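Local coordinates for protein exotoxin 6 (Staphylococcus aureus subsp. aureus Mu50, PDB 4ZYS) that is a superantigen-like staphylococcal exotoxin that probably binds host glycans or immune proteins, at residues Glu23-Thr28 with Gln122-Asp127; Asp38-Ile43 with Ser67-Phe72. All coordinates share one frame; numbering follows the deposited sequence.

Contact 1 of 2, residues Glu23-Thr28 with Gln122-Asp127; sequences ERKNVT and QIYKED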
# COMPACT_ATOMS: atom_id res chain seq x y z
N GLU A 23 7.54 6.85 4.63
CA GLU A 23 7.65 5.52 5.19
C GLU A 23 8.82 5.42 6.14
O GLU A 23 9.87 5.98 5.86
CB GLU A 23 7.70 4.40 4.12
CG GLU A 23 8.65 4.59 2.95
CD GLU A 23 8.98 3.30 2.22
OE1 GLU A 23 8.25 2.31 2.41
OE2 GLU A 23 9.97 3.29 1.45
N ARG A 24 8.60 4.77 7.29
CA ARG A 24 9.62 4.55 8.31
C ARG A 24 9.40 3.23 8.98
O ARG A 24 8.26 2.84 9.24
CB ARG A 24 9.64 5.66 9.38
CG ARG A 24 10.17 7.01 8.96
CD ARG A 24 11.66 7.10 8.62
NE ARG A 24 12.02 8.48 8.27
CZ ARG A 24 11.84 9.03 7.07
NH1 ARG A 24 11.33 8.32 6.07
NH2 ARG A 24 12.19 10.29 6.85
N LYS A 25 10.50 2.56 9.33
CA LYS A 25 10.47 1.26 9.99
C LYS A 25 10.93 1.33 11.44
O LYS A 25 11.87 2.07 11.76
CB LYS A 25 11.35 0.25 9.22
CG LYS A 25 10.85 0.03 7.79
CD LYS A 25 11.73 -0.88 6.97
CE LYS A 25 11.17 -0.98 5.57
NZ LYS A 25 11.90 -1.95 4.72
N ASN A 26 10.29 0.52 12.31
CA ASN A 26 10.59 0.36 13.73
C ASN A 26 10.42 1.70 14.45
O ASN A 26 11.40 2.29 14.94
CB ASN A 26 12.02 -0.19 13.90
CG ASN A 26 12.34 -0.78 15.24
OD1 ASN A 26 11.47 -1.17 16.03
ND2 ASN A 26 13.62 -0.98 15.45
N VAL A 27 9.19 2.20 14.45
CA VAL A 27 8.89 3.49 15.08
C VAL A 27 7.82 3.28 16.15
O VAL A 27 7.41 2.13 16.37
CB VAL A 27 8.50 4.59 14.04
CG1 VAL A 27 9.66 4.89 13.10
CG2 VAL A 27 7.24 4.21 13.25
N THR A 28 7.43 4.37 16.84
CA THR A 28 6.39 4.36 17.87
C THR A 28 5.13 5.07 17.40
O THR A 28 5.18 6.20 16.90
CB THR A 28 6.89 4.99 19.17
OG1 THR A 28 8.03 4.27 19.63
CG2 THR A 28 5.82 5.01 20.25
N GLN A 122 11.99 -5.83 -5.36
CA GLN A 122 12.55 -6.29 -4.09
C GLN A 122 11.61 -6.00 -2.91
O GLN A 122 11.21 -4.85 -2.72
CB GLN A 122 13.95 -5.65 -3.82
CG GLN A 122 14.93 -5.92 -4.94
CD GLN A 122 16.38 -5.73 -4.64
OE1 GLN A 122 16.82 -5.07 -3.70
NE2 GLN A 122 17.18 -6.35 -5.47
N ILE A 123 11.29 -7.04 -2.11
CA ILE A 123 10.47 -6.97 -0.89
C ILE A 123 11.43 -7.04 0.32
O ILE A 123 12.27 -7.94 0.35
CB ILE A 123 9.37 -8.10 -0.83
CG1 ILE A 123 8.28 -7.95 -1.93
CG2 ILE A 123 8.71 -8.22 0.57
CD1 ILE A 123 7.44 -6.73 -1.84
N TYR A 124 11.31 -6.11 1.28
CA TYR A 124 12.19 -6.10 2.45
C TYR A 124 11.43 -6.43 3.74
O TYR A 124 12.05 -6.63 4.80
CB TYR A 124 12.90 -4.73 2.57
CG TYR A 124 13.57 -4.29 1.28
CD1 TYR A 124 14.71 -4.93 0.81
CD2 TYR A 124 13.04 -3.25 0.52
CE1 TYR A 124 15.33 -4.53 -0.38
CE2 TYR A 124 13.66 -2.83 -0.66
CZ TYR A 124 14.80 -3.48 -1.11
OH TYR A 124 15.39 -3.06 -2.27
N LYS A 125 10.10 -6.51 3.66
CA LYS A 125 9.28 -6.67 4.84
C LYS A 125 8.59 -8.02 4.99
O LYS A 125 8.04 -8.56 4.04
CB LYS A 125 8.24 -5.55 4.88
CG LYS A 125 8.85 -4.25 5.43
CD LYS A 125 7.92 -3.00 5.33
CE LYS A 125 6.54 -3.14 5.94
NZ LYS A 125 6.58 -3.66 7.35
N GLU A 126 8.58 -8.52 6.24
CA GLU A 126 7.86 -9.76 6.60
C GLU A 126 6.36 -9.51 6.61
O GLU A 126 5.57 -10.34 6.18
CB GLU A 126 8.27 -10.22 8.00
CG GLU A 126 9.68 -10.74 8.12
CD GLU A 126 9.91 -11.22 9.53
OE1 GLU A 126 9.39 -12.30 9.89
OE2 GLU A 126 10.51 -10.45 10.32
N ASP A 127 5.97 -8.37 7.15
CA ASP A 127 4.59 -7.96 7.24
C ASP A 127 4.43 -6.74 6.33
O ASP A 127 4.84 -5.66 6.71
CB ASP A 127 4.25 -7.66 8.71
CG ASP A 127 2.76 -7.46 8.95
OD1 ASP A 127 1.97 -8.05 8.21
OD2 ASP A 127 2.41 -6.70 9.87
O HOH W 1 12.06 -4.18 6.44

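Contact 2 of 2, residues Asp38-Ile43 with Ser67-Phe72; sequences DYIDVI and SNIDVF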
# COMPACT_ATOMS: atom_id res chain seq x y z
N ASP A 38 -10.97 3.69 15.42
CA ASP A 38 -9.56 3.45 15.78
C ASP A 38 -8.55 4.20 14.90
O ASP A 38 -8.69 4.25 13.68
CB ASP A 38 -9.24 1.96 15.78
CG ASP A 38 -9.86 1.18 16.93
OD1 ASP A 38 -10.70 1.77 17.66
OD2 ASP A 38 -9.52 -0.01 17.09
N TYR A 39 -7.52 4.77 15.57
CA TYR A 39 -6.41 5.58 15.02
C TYR A 39 -5.10 5.27 15.72
O TYR A 39 -5.11 4.82 16.85
CB TYR A 39 -6.68 7.10 15.19
CG TYR A 39 -7.98 7.57 14.62
CD1 TYR A 39 -8.11 7.87 13.27
CD2 TYR A 39 -9.10 7.76 15.43
CE1 TYR A 39 -9.32 8.29 12.72
CE2 TYR A 39 -10.31 8.21 14.90
CZ TYR A 39 -10.42 8.47 13.55
OH TYR A 39 -11.61 8.90 13.02
N ILE A 40 -3.99 5.58 15.07
CA ILE A 40 -2.64 5.49 15.62
C ILE A 40 -1.92 6.78 15.21
O ILE A 40 -1.95 7.15 14.04
CB ILE A 40 -1.88 4.17 15.24
CG1 ILE A 40 -0.53 4.06 15.95
CG2 ILE A 40 -1.71 3.95 13.73
CD1 ILE A 40 -0.14 2.57 16.38
N ASP A 41 -1.36 7.50 16.21
CA ASP A 41 -0.60 8.74 16.01
C ASP A 41 0.88 8.42 15.96
O ASP A 41 1.35 7.65 16.79
CB ASP A 41 -0.87 9.75 17.14
CG ASP A 41 -2.19 10.47 17.09
OD1 ASP A 41 -2.89 10.37 16.06
OD2 ASP A 41 -2.56 11.09 18.11
N VAL A 42 1.61 9.01 15.01
CA VAL A 42 3.03 8.77 14.83
C VAL A 42 3.72 10.10 14.56
O VAL A 42 3.18 10.93 13.82
CB VAL A 42 3.32 7.77 13.65
CG1 VAL A 42 4.77 7.29 13.66
CG2 VAL A 42 2.39 6.56 13.68
N ILE A 43 4.94 10.27 15.11
CA ILE A 43 5.83 11.40 14.80
C ILE A 43 7.00 10.84 13.99
O ILE A 43 7.65 9.89 14.42
CB ILE A 43 6.31 12.23 16.04
CG1 ILE A 43 5.19 13.18 16.50
CG2 ILE A 43 7.58 13.03 15.72
CD1 ILE A 43 5.39 13.88 17.82
N SER A 67 5.59 0.22 19.91
CA SER A 67 6.93 0.64 19.49
C SER A 67 7.66 -0.36 18.59
O SER A 67 8.90 -0.33 18.51
CB SER A 67 7.79 0.94 20.72
OG SER A 67 7.48 2.23 21.21
N ASN A 68 6.91 -1.20 17.86
CA ASN A 68 7.47 -2.22 16.97
C ASN A 68 6.73 -2.17 15.62
O ASN A 68 6.30 -3.19 15.09
CB ASN A 68 7.29 -3.60 17.65
CG ASN A 68 5.82 -3.98 17.90
OD1 ASN A 68 4.93 -3.12 18.09
ND2 ASN A 68 5.53 -5.27 17.83
N ILE A 69 6.51 -0.97 15.10
CA ILE A 69 5.71 -0.84 13.90
C ILE A 69 6.47 -0.21 12.77
O ILE A 69 7.47 0.49 12.99
CB ILE A 69 4.37 -0.05 14.19
CG1 ILE A 69 4.62 1.35 14.80
CG2 ILE A 69 3.41 -0.85 15.05
CD1 ILE A 69 3.57 2.43 14.45
N ASP A 70 5.99 -0.47 11.55
CA ASP A 70 6.45 0.18 10.33
C ASP A 70 5.28 0.96 9.80
O ASP A 70 4.14 0.53 9.97
CB ASP A 70 6.97 -0.81 9.28
CG ASP A 70 8.19 -1.61 9.72
OD1 ASP A 70 8.79 -1.25 10.76
OD2 ASP A 70 8.51 -2.61 9.05
N VAL A 71 5.54 2.12 9.19
CA VAL A 71 4.45 2.92 8.66
C VAL A 71 4.74 3.27 7.22
O VAL A 71 5.89 3.46 6.84
CB VAL A 71 4.10 4.18 9.53
CG1 VAL A 71 3.74 3.79 10.96
CG2 VAL A 71 5.24 5.21 9.52
N PHE A 72 3.66 3.28 6.41
CA PHE A 72 3.61 3.68 5.01
C PHE A 72 2.51 4.73 4.97
O PHE A 72 1.33 4.37 5.02
CB PHE A 72 3.34 2.48 4.09
CG PHE A 72 3.50 2.81 2.63
CD1 PHE A 72 2.42 3.31 1.90
CD2 PHE A 72 4.73 2.65 1.99
CE1 PHE A 72 2.57 3.65 0.55
CE2 PHE A 72 4.87 2.96 0.62
CZ PHE A 72 3.78 3.44 -0.09

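Contact 1 of 2, residues Glu23-Thr28 with Gln122-Asp127
Lys-25 of the OB-fold domain reaches across to Tyr-124 and Lys-125 of the beta-grasp domain, so this contact lies where the two domains of the superantigen-like fold meet. The chain turns a corner at Lys-25 and Asn-26, between two strands of the OB domain. Lys-25 has CG anti to its carbonyl carbon (chi1 -61°) and is extended beyond it, which carries the ammonium to the other segment. The packed part is aliphatic. Lys-25 CE lies 3.8 Å from Lys-125 CD, and the two side chains cross at a slant. Lys-125 is buried and bends at chi3 and chi4 (53° and 51°). This turns its ammonium to Asp-127 O, at 2.7 Å from Lys-125 NZ, and away from the ammonium of Lys-25. The two NZ atoms of Lys-25 and Lys-125 stay 6.2 Å apart. Asp-70 and Thr-91 OG1 also hold the Lys-125 ammonium, and the aspartate probably offsets its buried charge. Lys-25 and Tyr-124 form the looser, exposed side. Lys-25 NZ comes within 3.7 Å of Tyr-124 CB, at the base of that side chain. There one water accepts from Lys-25 NZ at 2.8 Å and donates to Tyr-124 O at 2.9 Å.

Contact 2 of 2, residues Asp38-Ile43 with Ser67-Phe72
The OB-fold barrel of the N-terminal domain is filled here by side chains from strands 37-44 and 69-74. The two strands are not neighbours in the sheet. The axes of residues 38-43 and 69-72 run at 86° and approach to 10.0 Å, so the contact is made by side chains alone. All four residues that touch are buried and apolar. Ile-40 and Ile-69 meet tip to tip through their end methyls, with Ile-40 CD1 4.2 Å from Ile-69 CD1. Ile-69 holds CG1 between its backbone N and carbonyl carbon (chi1 56°), and CD1 extends from there into the core. The same methyl, Ile-69 CD1, also lies 4.4 Å from Val-42 CG2. It therefore touches two residues on one face of strand 37-44. Val-42 and Val-71 slide by one another, their side chains running opposite ways. Their closest atoms are Val-42 CG2 and Val-71 CG1, at 4.1 Å. The packing consists of methyl contacts at ordinary van der Waals distance. Val-90 of strand 84-92 touches both isoleucines and extends the apolar cluster. Non-adjacent strands of one strongly coiled sheet, packed nearly at right angles across a shared apolar core, are as expected for the small OB-fold barrel.

In the fold
Contact 2 lies in the core of the OB domain, and contact 1 lies at that domain's boundary with the beta-grasp domain. Their centres are about 12 Å apart. Strand 69-74 connects them: Ile-69 and Val-71 face the core, while Asp-70 turns to contact 1. Asp-70 OD2 forms a salt bridge with Lys-125 NZ at 2.8 Å, and Asp-70 OD1 accepts from the backbone N of Asn-26. One aspartate thus ties the corner at 25-26 to the beta-grasp loop. Thr-28 OG1 and Ser-67 OG, 2.6 Å apart, probably share a hydrogen bond. In sequence, both segments of contact 2 fall between the two segments of contact 1.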